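Local atomic coordinates of diaminopimelate decarboxylase (Methanocaldococcus jannaschii, PDB entry 1TWI), a protein that catalyses the pyridoxal-phosphate-dependent decarboxylation of meso-diaminopimelate to L-lysine, the closing step of lysine biosynthesis, and works as a homodimer. Residues 89-92 with 93-96; 71-74 with 75-78; 309-313 with 314-318; 8-12 with 13-17. One frame throughout, in Å; residues are numbered along the deposited sequence.

Contact 1. Residues 89-92 with 93-96; sequences VVSG and GELY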
loop_
_atom_site.group_PDB
_atom_site.type_symbol
_atom_site.label_atom_id
_atom_site.label_comp_id
_atom_site.label_asym_id
_atom_site.label_seq_id
_atom_site.Cartn_x
_atom_site.Cartn_y
_atom_site.Cartn_z
ATOM N N VAL A 89 15.672 13.503 -1.501
ATOM C CA VAL A 89 15.636 12.068 -1.210
ATOM C C VAL A 89 15.286 11.873 0.255
ATOM O O VAL A 89 15.643 12.710 1.091
ATOM C CB VAL A 89 17.014 11.400 -1.540
ATOM C CG1 VAL A 89 17.306 11.592 -3.092
ATOM C CG2 VAL A 89 18.159 12.059 -0.651
ATOM N N VAL A 90 14.587 10.786 0.590
ATOM C CA VAL A 90 14.165 10.588 1.991
ATOM C C VAL A 90 14.671 9.281 2.588
ATOM O O VAL A 90 14.287 8.884 3.686
ATOM C CB VAL A 90 12.613 10.656 2.116
ATOM C CG1 VAL A 90 12.120 12.030 1.789
ATOM C CG2 VAL A 90 11.952 9.664 1.225
ATOM N N SER A 91 15.571 8.625 1.854
ATOM C CA SER A 91 16.147 7.354 2.317
ATOM C C SER A 91 17.478 7.052 1.599
ATOM O O SER A 91 17.772 7.612 0.523
ATOM C CB SER A 91 15.176 6.223 1.965
ATOM O OG SER A 91 15.304 5.961 0.564
ATOM N N GLY A 92 18.259 6.135 2.170
ATOM C CA GLY A 92 19.483 5.729 1.493
ATOM C C GLY A 92 19.169 5.175 0.082
ATOM O O GLY A 92 19.969 5.350 -0.817
ATOM N N GLY A 93 18.028 4.507 -0.099
ATOM C CA GLY A 93 17.665 3.954 -1.392
ATOM C C GLY A 93 17.462 5.075 -2.423
ATOM O O GLY A 93 17.946 4.964 -3.563
ATOM N N GLU A 94 16.757 6.139 -2.035
ATOM C CA GLU A 94 16.566 7.244 -2.959
ATOM C C GLU A 94 17.876 7.961 -3.204
ATOM O O GLU A 94 18.120 8.371 -4.337
ATOM C CB GLU A 94 15.511 8.231 -2.427
ATOM C CG GLU A 94 14.067 7.625 -2.570
ATOM C CD GLU A 94 12.954 8.558 -2.069
ATOM O OE1 GLU A 94 13.308 9.638 -1.576
ATOM O OE2 GLU A 94 11.744 8.202 -2.166
ATOM N N LEU A 95 18.747 8.058 -2.191
ATOM C CA LEU A 95 20.017 8.770 -2.393
ATOM C C LEU A 95 20.865 7.937 -3.414
ATOM O O LEU A 95 21.532 8.466 -4.345
ATOM C CB LEU A 95 20.762 8.890 -1.062
ATOM C CG LEU A 95 22.219 9.402 -1.231
ATOM C CD1 LEU A 95 22.162 10.763 -1.956
ATOM C CD2 LEU A 95 22.922 9.563 0.133
ATOM N N TYR A 96 20.839 6.627 -3.224
ATOM C CA TYR A 96 21.560 5.704 -4.120
ATOM C C TYR A 96 21.048 5.928 -5.555
ATOM O O TYR A 96 21.816 6.071 -6.509
ATOM C CB TYR A 96 21.243 4.267 -3.646
ATOM C CG TYR A 96 22.000 3.168 -4.315
ATOM C CD1 TYR A 96 23.263 2.818 -3.841
ATOM C CD2 TYR A 96 21.446 2.444 -5.370
ATOM C CE1 TYR A 96 23.970 1.764 -4.405
ATOM C CE2 TYR A 96 22.152 1.351 -5.953
ATOM C CZ TYR A 96 23.421 1.042 -5.439
ATOM O OH TYR A 96 24.178 0.003 -5.944
#
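Glu-94 reaches back along the chain toward Val-90, and the two side chains run next to each other in the same direction. With CG turned opposite the carbonyl carbon (chi1 -74°) and the chain stretched beyond it, the carboxylate arrives at the backbone of the preceding loop. There OE1 of Glu-94 accepts from N of Val-90 at 2.8 Å. The donor comes to the anti side of the oxygen and well out of the carboxylate plane, and CG2 of Val-90 crowds the same oxygen, 3.1 Å from OE1 of Glu-94. At the root of the glutamate, its CB rests on CB of Val-89 at 3.6 Å. The two methyls of Val-89 spread over the helix start: CG1 sits against the Glu-94 carbonyl, while CG2 slants across CB of Leu-95 at 4.1 Å.

Ser-91 is the N-cap of helix 92-100, which follows strand 86-89 in the pyridoxal-binding barrel. Its OG accepts from N of Glu-94 at 3.0 Å in a nearly straight bond (168° at the hydrogen). Glu-94 thus supplies its amide to the cap and its carboxylate to the amide just before the cap. The helix proper starts with N of Leu-95 bonded to O of Ser-91 at 2.9 Å, followed by N of Tyr-96 to O of Gly-92.

OG of Ser-91 has a second hydrogen-bond partner, O of Asn-396 of the second subunit, so the cap lies at the dimer interface. On the cofactor side, Val-90 touches Lys-69, the lysine that carries pyridoxal phosphate in the enzyme, though lysine and cofactor are not joined in this structure.

Contact 2. Residues 71-74 with 75-78; sequences NANL and AITR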
loop_
_atom_site.group_PDB
_atom_site.type_symbol
_atom_site.label_atom_id
_atom_site.label_comp_id
_atom_site.label_asym_id
_atom_site.label_seq_id
_atom_site.Cartn_x
_atom_site.Cartn_y
_atom_site.Cartn_z
ATOM N N ASN A 71 8.077 9.153 -7.462
ATOM C CA ASN A 71 8.348 8.201 -8.561
ATOM C C ASN A 71 9.873 8.201 -8.713
ATOM O O ASN A 71 10.454 9.210 -9.163
ATOM C CB ASN A 71 7.738 8.709 -9.875
ATOM C CG ASN A 71 7.702 7.607 -10.964
ATOM O OD1 ASN A 71 8.625 6.797 -11.055
ATOM N ND2 ASN A 71 6.664 7.592 -11.781
ATOM N N ALA A 72 10.522 7.112 -8.316
ATOM C CA ALA A 72 11.981 7.004 -8.425
ATOM C C ALA A 72 12.413 5.959 -9.459
ATOM O O ALA A 72 13.505 5.389 -9.345
ATOM C CB ALA A 72 12.630 6.680 -7.036
ATOM N N ASN A 73 11.568 5.708 -10.461
ATOM C CA ASN A 73 11.930 4.775 -11.519
ATOM C C ASN A 73 13.230 5.335 -12.174
ATOM O O ASN A 73 13.326 6.549 -12.490
ATOM C CB ASN A 73 10.789 4.631 -12.549
ATOM C CG ASN A 73 11.267 3.950 -13.825
ATOM O OD1 ASN A 73 11.884 4.588 -14.681
ATOM N ND2 ASN A 73 11.026 2.649 -13.937
ATOM N N LEU A 74 14.226 4.463 -12.402
ATOM C CA LEU A 74 15.529 4.936 -12.874
ATOM C C LEU A 74 15.504 5.716 -14.174
ATOM O O LEU A 74 16.294 6.647 -14.362
ATOM C CB LEU A 74 16.552 3.754 -12.983
ATOM C CG LEU A 74 18.054 4.108 -13.147
ATOM C CD1 LEU A 74 18.507 4.986 -11.959
ATOM C CD2 LEU A 74 18.912 2.771 -13.167
ATOM N N ALA A 75 14.604 5.371 -15.081
ATOM C CA ALA A 75 14.576 6.164 -16.333
ATOM C C ALA A 75 14.020 7.577 -16.038
ATOM O O ALA A 75 14.504 8.579 -16.599
ATOM C CB ALA A 75 13.703 5.481 -17.421
ATOM N N ILE A 76 12.999 7.640 -15.181
ATOM C CA ILE A 76 12.368 8.941 -14.862
ATOM C C ILE A 76 13.370 9.853 -14.147
ATOM O O ILE A 76 13.463 11.042 -14.455
ATOM C CB ILE A 76 11.086 8.753 -13.969
ATOM C CG1 ILE A 76 10.025 7.929 -14.730
ATOM C CG2 ILE A 76 10.515 10.128 -13.535
ATOM C CD1 ILE A 76 9.717 8.473 -16.148
ATOM N N THR A 77 14.113 9.303 -13.171
ATOM C CA THR A 77 15.091 10.096 -12.444
ATOM C C THR A 77 16.267 10.477 -13.363
ATOM O O THR A 77 16.810 11.584 -13.255
ATOM C CB THR A 77 15.592 9.351 -11.144
ATOM O OG1 THR A 77 16.188 8.108 -11.507
ATOM C CG2 THR A 77 14.424 9.103 -10.181
ATOM N N ARG A 78 16.654 9.601 -14.291
ATOM C CA ARG A 78 17.735 9.991 -15.199
ATOM C C ARG A 78 17.255 11.098 -16.127
ATOM O O ARG A 78 18.030 11.996 -16.457
ATOM C CB ARG A 78 18.292 8.775 -16.005
ATOM C CG ARG A 78 19.164 7.895 -15.098
ATOM C CD ARG A 78 19.890 6.746 -15.777
ATOM N NE ARG A 78 20.994 7.234 -16.598
ATOM C CZ ARG A 78 22.231 7.528 -16.187
ATOM N NH1 ARG A 78 22.638 7.405 -14.917
ATOM N NH2 ARG A 78 23.087 7.956 -17.098
#
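Asn-73 caps helix 74-82 through two amides of the first turn, Ala-75 and Ile-76, which both donate to its OD1. CG of Asn-73 lies anti to the backbone N (chi1 166°), which swings OD1 to these amides. This N-cap follows an Asx turn in which OD1 of Asn-71 accepts from N of Asn-73 at 3.2 Å, while ND2 of Asn-71 bonds to O of Gly-385. The two capping bonds differ in geometry. N of Ile-76 lies in the carbonyl plane on a lone pair of OD1 of Asn-73, at 3.3 Å, whereas N of Ala-75 is closer, 2.9 Å from the same OD1, but stands above that plane. ND2 of Asn-73 bonds to O of Ile-414, which helps fix the amide's rotation.

The tight part lies around this cap: CB of Ala-75 is 3.4 Å from OD1 of Asn-73, and Ile-76 packs on Ile-414 and Leu-405. Thr-77 places CG2 over CA of Ala-72, while its OG1 has Ser-101 OG as a partner.

The looser side belongs to the partly exposed Leu-74 and Arg-78, lying alongside each other. Here the backbone O of Leu-433 of the second subunit accepts from NE of Arg-78. Beneath them N of Arg-78 donates to O of Leu-74 at 3.0 Å.

Contact 3. Residues 309-313 with 314-318; sequences IKETP and VTKWV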
loop_
_atom_site.group_PDB
_atom_site.type_symbol
_atom_site.label_atom_id
_atom_site.label_comp_id
_atom_site.label_asym_id
_atom_site.label_seq_id
_atom_site.Cartn_x
_atom_site.Cartn_y
_atom_site.Cartn_z
ATOM N N ILE A 309 -17.998 -7.390 -17.725
ATOM C CA ILE A 309 -18.989 -6.350 -17.455
ATOM C C ILE A 309 -20.037 -7.060 -16.595
ATOM O O ILE A 309 -20.426 -8.208 -16.868
ATOM C CB ILE A 309 -19.636 -5.802 -18.741
ATOM C CG1 ILE A 309 -18.554 -5.094 -19.595
ATOM C CG2 ILE A 309 -20.798 -4.851 -18.347
ATOM C CD1 ILE A 309 -18.979 -4.703 -20.980
ATOM N N LYS A 310 -20.510 -6.396 -15.558
ATOM C CA LYS A 310 -21.464 -7.020 -14.640
ATOM C C LYS A 310 -22.613 -6.112 -14.195
ATOM O O LYS A 310 -22.407 -5.196 -13.416
ATOM C CB LYS A 310 -20.691 -7.474 -13.395
ATOM C CG LYS A 310 -21.492 -7.963 -12.222
ATOM C CD LYS A 310 -20.499 -8.479 -11.117
ATOM C CE LYS A 310 -21.179 -9.115 -9.918
ATOM N NZ LYS A 310 -20.254 -9.282 -8.711
ATOM N N GLU A 311 -23.822 -6.378 -14.654
ATOM C CA GLU A 311 -24.953 -5.551 -14.229
ATOM C C GLU A 311 -25.493 -6.035 -12.904
ATOM O O GLU A 311 -25.669 -7.253 -12.717
ATOM C CB GLU A 311 -26.058 -5.614 -15.265
ATOM C CG GLU A 311 -25.554 -5.133 -16.596
ATOM C CD GLU A 311 -26.599 -5.202 -17.654
ATOM O OE1 GLU A 311 -26.325 -4.716 -18.782
ATOM O OE2 GLU A 311 -27.694 -5.742 -17.362
ATOM N N THR A 312 -25.715 -5.119 -11.957
ATOM C CA THR A 312 -26.302 -5.524 -10.683
ATOM C C THR A 312 -27.518 -4.619 -10.481
ATOM O O THR A 312 -27.746 -3.666 -11.229
ATOM C CB THR A 312 -25.362 -5.356 -9.430
ATOM O OG1 THR A 312 -25.263 -3.963 -9.095
ATOM C CG2 THR A 312 -23.941 -5.982 -9.672
ATOM N N PRO A 313 -28.315 -4.905 -9.462
ATOM C CA PRO A 313 -29.491 -4.066 -9.234
ATOM C C PRO A 313 -29.130 -2.598 -9.031
ATOM O O PRO A 313 -29.851 -1.739 -9.513
ATOM C CB PRO A 313 -30.121 -4.689 -7.988
ATOM C CG PRO A 313 -29.777 -6.147 -8.138
ATOM C CD PRO A 313 -28.310 -6.074 -8.567
ATOM N N VAL A 314 -28.011 -2.314 -8.354
ATOM C CA VAL A 314 -27.623 -0.928 -8.082
ATOM C C VAL A 314 -26.559 -0.305 -9.008
ATOM O O VAL A 314 -26.480 0.921 -9.122
ATOM C CB VAL A 314 -27.091 -0.775 -6.645
ATOM C CG1 VAL A 314 -25.882 -1.664 -6.454
ATOM C CG2 VAL A 314 -26.671 0.673 -6.392
ATOM N N THR A 315 -25.700 -1.109 -9.623
ATOM C CA THR A 315 -24.710 -0.505 -10.486
ATOM C C THR A 315 -24.159 -1.414 -11.546
ATOM O O THR A 315 -24.213 -2.646 -11.438
ATOM C CB THR A 315 -23.523 0.170 -9.660
ATOM O OG1 THR A 315 -22.277 -0.474 -9.934
ATOM C CG2 THR A 315 -23.787 0.126 -8.185
ATOM N N LYS A 316 -23.723 -0.800 -12.639
ATOM C CA LYS A 316 -23.125 -1.596 -13.695
ATOM C C LYS A 316 -21.610 -1.479 -13.476
ATOM O O LYS A 316 -21.021 -0.393 -13.513
ATOM C CB LYS A 316 -23.518 -1.096 -15.086
ATOM C CG LYS A 316 -22.989 -1.986 -16.202
ATOM C CD LYS A 316 -23.708 -1.615 -17.514
ATOM C CE LYS A 316 -23.003 -2.242 -18.703
ATOM N NZ LYS A 316 -23.797 -2.249 -19.975
ATOM N N TRP A 317 -21.012 -2.625 -13.175
ATOM C CA TRP A 317 -19.583 -2.696 -12.902
ATOM C C TRP A 317 -18.819 -3.134 -14.128
ATOM O O TRP A 317 -19.257 -4.018 -14.862
ATOM C CB TRP A 317 -19.292 -3.716 -11.820
ATOM C CG TRP A 317 -19.742 -3.354 -10.461
ATOM C CD1 TRP A 317 -20.919 -3.726 -9.825
ATOM C CD2 TRP A 317 -19.037 -2.528 -9.543
ATOM N NE1 TRP A 317 -20.959 -3.147 -8.570
ATOM C CE2 TRP A 317 -19.816 -2.413 -8.387
ATOM C CE3 TRP A 317 -17.807 -1.873 -9.591
ATOM C CZ2 TRP A 317 -19.401 -1.660 -7.292
ATOM C CZ3 TRP A 317 -17.401 -1.138 -8.517
ATOM C CH2 TRP A 317 -18.185 -1.034 -7.388
ATOM N N VAL A 318 -17.663 -2.521 -14.305
ATOM C CA VAL A 318 -16.743 -2.799 -15.396
ATOM C C VAL A 318 -15.470 -3.279 -14.650
ATOM O O VAL A 318 -14.941 -2.551 -13.806
ATOM C CB VAL A 318 -16.532 -1.460 -16.191
ATOM C CG1 VAL A 318 -15.306 -1.534 -17.043
ATOM C CG2 VAL A 318 -17.782 -1.215 -17.080
HETATM O O HOH W 1 -23.461 -3.446 -6.986
#
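Thr-312 turns its side chain across the loop toward Thr-315 and Trp-317. Its CB stands 3.6 Å from O of Thr-315, and the two branches divide there. OG1, held between the backbone N and the carbonyl carbon (chi1 74°), donates to O of Thr-315 at 2.9 Å, in the carbonyl plane and on a lone pair. The backbone N of Thr-312 donates to that same oxygen from a position tilted off the plane, so two bonds from one residue grip a single carbonyl. OG1 also accepts a weak bond from N of Val-314. CG2, the other branch, meets the edge of the Trp-317 indole, 3.8 Å from CD1 and near the ring plane. A water joins the two side chains, donating to OG1 of Thr-312 at 2.8 Å and accepting from NE1 of Trp-317 at 3.0 Å, also at the indole edge. One indole face carries OG1 of Thr-315, offset toward the rim. Lys-310, on the Trp-317 face of the hairpin, leads away to a salt bridge between its NZ and Asp-134 of the second subunit.

On the hairpin face opposite Lys-310 and Trp-317 lie Ile-309, Glu-311 and Lys-316. The extended Lys-316 slants past Ile-309, CE of the lysine lying tightly against CG2 of the isoleucine at 3.4 Å. NZ of Lys-316 is 3.7 Å from OE1 of Glu-311, a long salt bridge; its stronger partner is Glu-349.

Between the strands, N of Lys-310 bonds to O of Trp-317 at 2.8 Å, with the reciprocal N-to-O bond marking a hydrogen-bonded antiparallel pair. Segment axes at 166° complete the evidence for a beta hairpin, here joining strands 300-311 and 316-320 of the mixed sheet.

Contact 4. Residues 8-12 with 13-17; sequences EIKDG and RFFID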
loop_
_atom_site.group_PDB
_atom_site.type_symbol
_atom_site.label_atom_id
_atom_site.label_comp_id
_atom_site.label_asym_id
_atom_site.label_seq_id
_atom_site.Cartn_x
_atom_site.Cartn_y
_atom_site.Cartn_z
ATOM N N GLU A 8 -4.412 13.212 -26.693
ATOM C CA GLU A 8 -5.497 13.713 -27.550
ATOM C C GLU A 8 -6.367 12.559 -28.012
ATOM O O GLU A 8 -6.029 11.389 -27.834
ATOM C CB GLU A 8 -4.924 14.408 -28.797
ATOM C CG GLU A 8 -4.187 13.466 -29.717
ATOM C CD GLU A 8 -3.273 14.192 -30.745
ATOM O OE1 GLU A 8 -3.794 14.947 -31.624
ATOM O OE2 GLU A 8 -2.033 13.989 -30.681
ATOM N N ILE A 9 -7.489 12.905 -28.622
ATOM C CA ILE A 9 -8.369 11.900 -29.186
ATOM C C ILE A 9 -8.167 12.196 -30.668
ATOM O O ILE A 9 -8.282 13.358 -31.093
ATOM C CB ILE A 9 -9.877 12.117 -28.830
ATOM C CG1 ILE A 9 -10.142 11.866 -27.342
ATOM C CG2 ILE A 9 -10.753 11.169 -29.661
ATOM C CD1 ILE A 9 -9.743 10.518 -26.844
ATOM N N LYS A 10 -7.777 11.193 -31.437
ATOM C CA LYS A 10 -7.599 11.362 -32.890
ATOM C C LYS A 10 -8.284 10.164 -33.522
ATOM O O LYS A 10 -8.071 9.004 -33.101
ATOM C CB LYS A 10 -6.145 11.289 -33.351
ATOM C CG LYS A 10 -5.256 12.392 -32.888
ATOM C CD LYS A 10 -4.000 12.503 -33.782
ATOM C CE LYS A 10 -3.018 11.412 -33.529
ATOM N NZ LYS A 10 -1.969 11.436 -34.576
ATOM N N ASP A 11 -9.095 10.448 -34.531
ATOM C CA ASP A 11 -9.797 9.397 -35.241
ATOM C C ASP A 11 -10.514 8.433 -34.296
ATOM O O ASP A 11 -10.429 7.220 -34.478
ATOM C CB ASP A 11 -8.833 8.596 -36.123
ATOM C CG ASP A 11 -8.206 9.443 -37.241
ATOM O OD1 ASP A 11 -7.495 10.438 -36.939
ATOM O OD2 ASP A 11 -8.424 9.098 -38.441
ATOM N N GLY A 12 -11.204 8.982 -33.293
ATOM C CA GLY A 12 -11.967 8.155 -32.373
ATOM C C GLY A 12 -11.179 7.273 -31.403
ATOM O O GLY A 12 -11.765 6.354 -30.828
ATOM N N ARG A 13 -9.882 7.525 -31.270
ATOM C CA ARG A 13 -9.021 6.783 -30.351
ATOM C C ARG A 13 -8.171 7.709 -29.500
ATOM O O ARG A 13 -7.868 8.854 -29.883
ATOM C CB ARG A 13 -8.102 5.808 -31.113
ATOM C CG ARG A 13 -8.900 4.775 -31.865
ATOM C CD ARG A 13 -8.110 4.184 -33.026
ATOM N NE ARG A 13 -7.085 3.223 -32.594
ATOM C CZ ARG A 13 -7.289 1.925 -32.317
ATOM N NH1 ARG A 13 -8.505 1.385 -32.415
ATOM N NH2 ARG A 13 -6.259 1.160 -31.971
ATOM N N PHE A 14 -7.757 7.202 -28.339
ATOM C CA PHE A 14 -6.923 8.001 -27.430
ATOM C C PHE A 14 -5.435 7.864 -27.772
ATOM O O PHE A 14 -4.929 6.751 -27.980
ATOM C CB PHE A 14 -7.187 7.524 -25.980
ATOM C CG PHE A 14 -6.428 8.301 -24.903
ATOM C CD1 PHE A 14 -6.579 9.670 -24.781
ATOM C CD2 PHE A 14 -5.645 7.623 -23.953
ATOM C CE1 PHE A 14 -5.957 10.393 -23.685
ATOM C CE2 PHE A 14 -5.022 8.320 -22.874
ATOM C CZ PHE A 14 -5.189 9.711 -22.754
ATOM N N PHE A 15 -4.723 8.992 -27.771
ATOM C CA PHE A 15 -3.271 9.035 -28.052
ATOM C C PHE A 15 -2.466 9.698 -26.926
ATOM O O PHE A 15 -2.960 10.649 -26.309
ATOM C CB PHE A 15 -2.984 9.818 -29.366
ATOM C CG PHE A 15 -3.330 9.006 -30.645
ATOM C CD1 PHE A 15 -4.656 8.817 -31.028
ATOM C CD2 PHE A 15 -2.330 8.430 -31.404
ATOM C CE1 PHE A 15 -4.982 8.055 -32.175
ATOM C CE2 PHE A 15 -2.625 7.659 -32.570
ATOM C CZ PHE A 15 -3.944 7.475 -32.953
ATOM N N ILE A 16 -1.237 9.223 -26.676
ATOM C CA ILE A 16 -0.351 9.840 -25.665
ATOM C C ILE A 16 0.924 10.107 -26.424
ATOM O O ILE A 16 1.540 9.158 -26.941
ATOM C CB ILE A 16 -0.033 8.875 -24.460
ATOM C CG1 ILE A 16 -1.360 8.481 -23.770
ATOM C CG2 ILE A 16 1.020 9.590 -23.485
ATOM C CD1 ILE A 16 -1.319 7.202 -22.956
ATOM N N ASP A 17 1.314 11.379 -26.525
ATOM C CA ASP A 17 2.502 11.748 -27.285
ATOM C C ASP A 17 2.474 11.250 -28.724
ATOM O O ASP A 17 3.529 10.959 -29.314
ATOM C CB ASP A 17 3.768 11.232 -26.626
ATOM C CG ASP A 17 4.132 12.035 -25.406
ATOM O OD1 ASP A 17 3.941 13.273 -25.423
ATOM O OD2 ASP A 17 4.634 11.439 -24.437
#
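Strands 8-10 and 13-16 run antiparallel in a twisted hairpin, their short axes 4.6 Å apart at closest approach and 133° between their directions. Two hydrogen-bonded pairs, Glu-8 with Phe-15 and Lys-10 with Arg-13, flank the non-hydrogen-bonded pair of Ile-9 and Phe-14. N of Phe-15 meets O of Glu-8 at 2.7 Å, and N of Lys-10 meets O of Arg-13 at 2.8 Å. A type I' turn from Lys-10 to Arg-13 closes the end, with Asp-11 and Gly-12 both at positive phi.

Lys-10 and Phe-15 form the main side-chain contact, at about a right angle to each other. CB of the lysine approaches CE1 of Phe-15 at 3.6 Å; the bend at chi3 (-74°) then brings the chain over the ring. CE of Lys-10 sits above its centre, 3.7 Å from the Phe-15 ring centroid, a CH-pi contact. NZ of Lys-10 follows over the same face, 4.5 Å from that centroid, adding a cation-pi interaction. CG of Glu-8 touches CB of Phe-15 at 3.9 Å, its carboxylate plane steeply inclined to the ring.

On the face of the hairpin opposite Lys-10 and Phe-15, Ile-9 brings CD1 to the edge of the Phe-14 ring, 3.9 Å from CD1 of the phenylalanine. The two side chains are roughly perpendicular.

The Phe-14 ring continues inward to the ring of Phe-382 in strand 378-382. Arg-13 leads away from the hairpin to a salt bridge with Asp-20 and packs on helix 21-28, while Ile-16 lies on strand 32-36. Strand 13-16 is the middle of a three-stranded antiparallel sheet, between 7-10 and 19-20.

In the fold
Along the chain the order is contact 4, contact 2, contact 1, contact 3. Contacts 2 and 1 are consecutive strand-to-helix transitions of the pyridoxal-binding barrel, following the parallel neighbours 62-67 and 86-89; their centres are about 12 Å apart, and the cofactor lysine, Lys-69, lies just before contact 2. Contact 3 belongs to the mixed sheet, with its centre about 44 Å from that of contact 1. Contact 4, in the separate N-terminal sheet, lies about 28 Å from contact 3, centre to centre. Contacts 1, 2 and 3 all touch the second subunit, so the barrel and the distant hairpin both contribute to the dimer, whereas contact 4 touches no other chain.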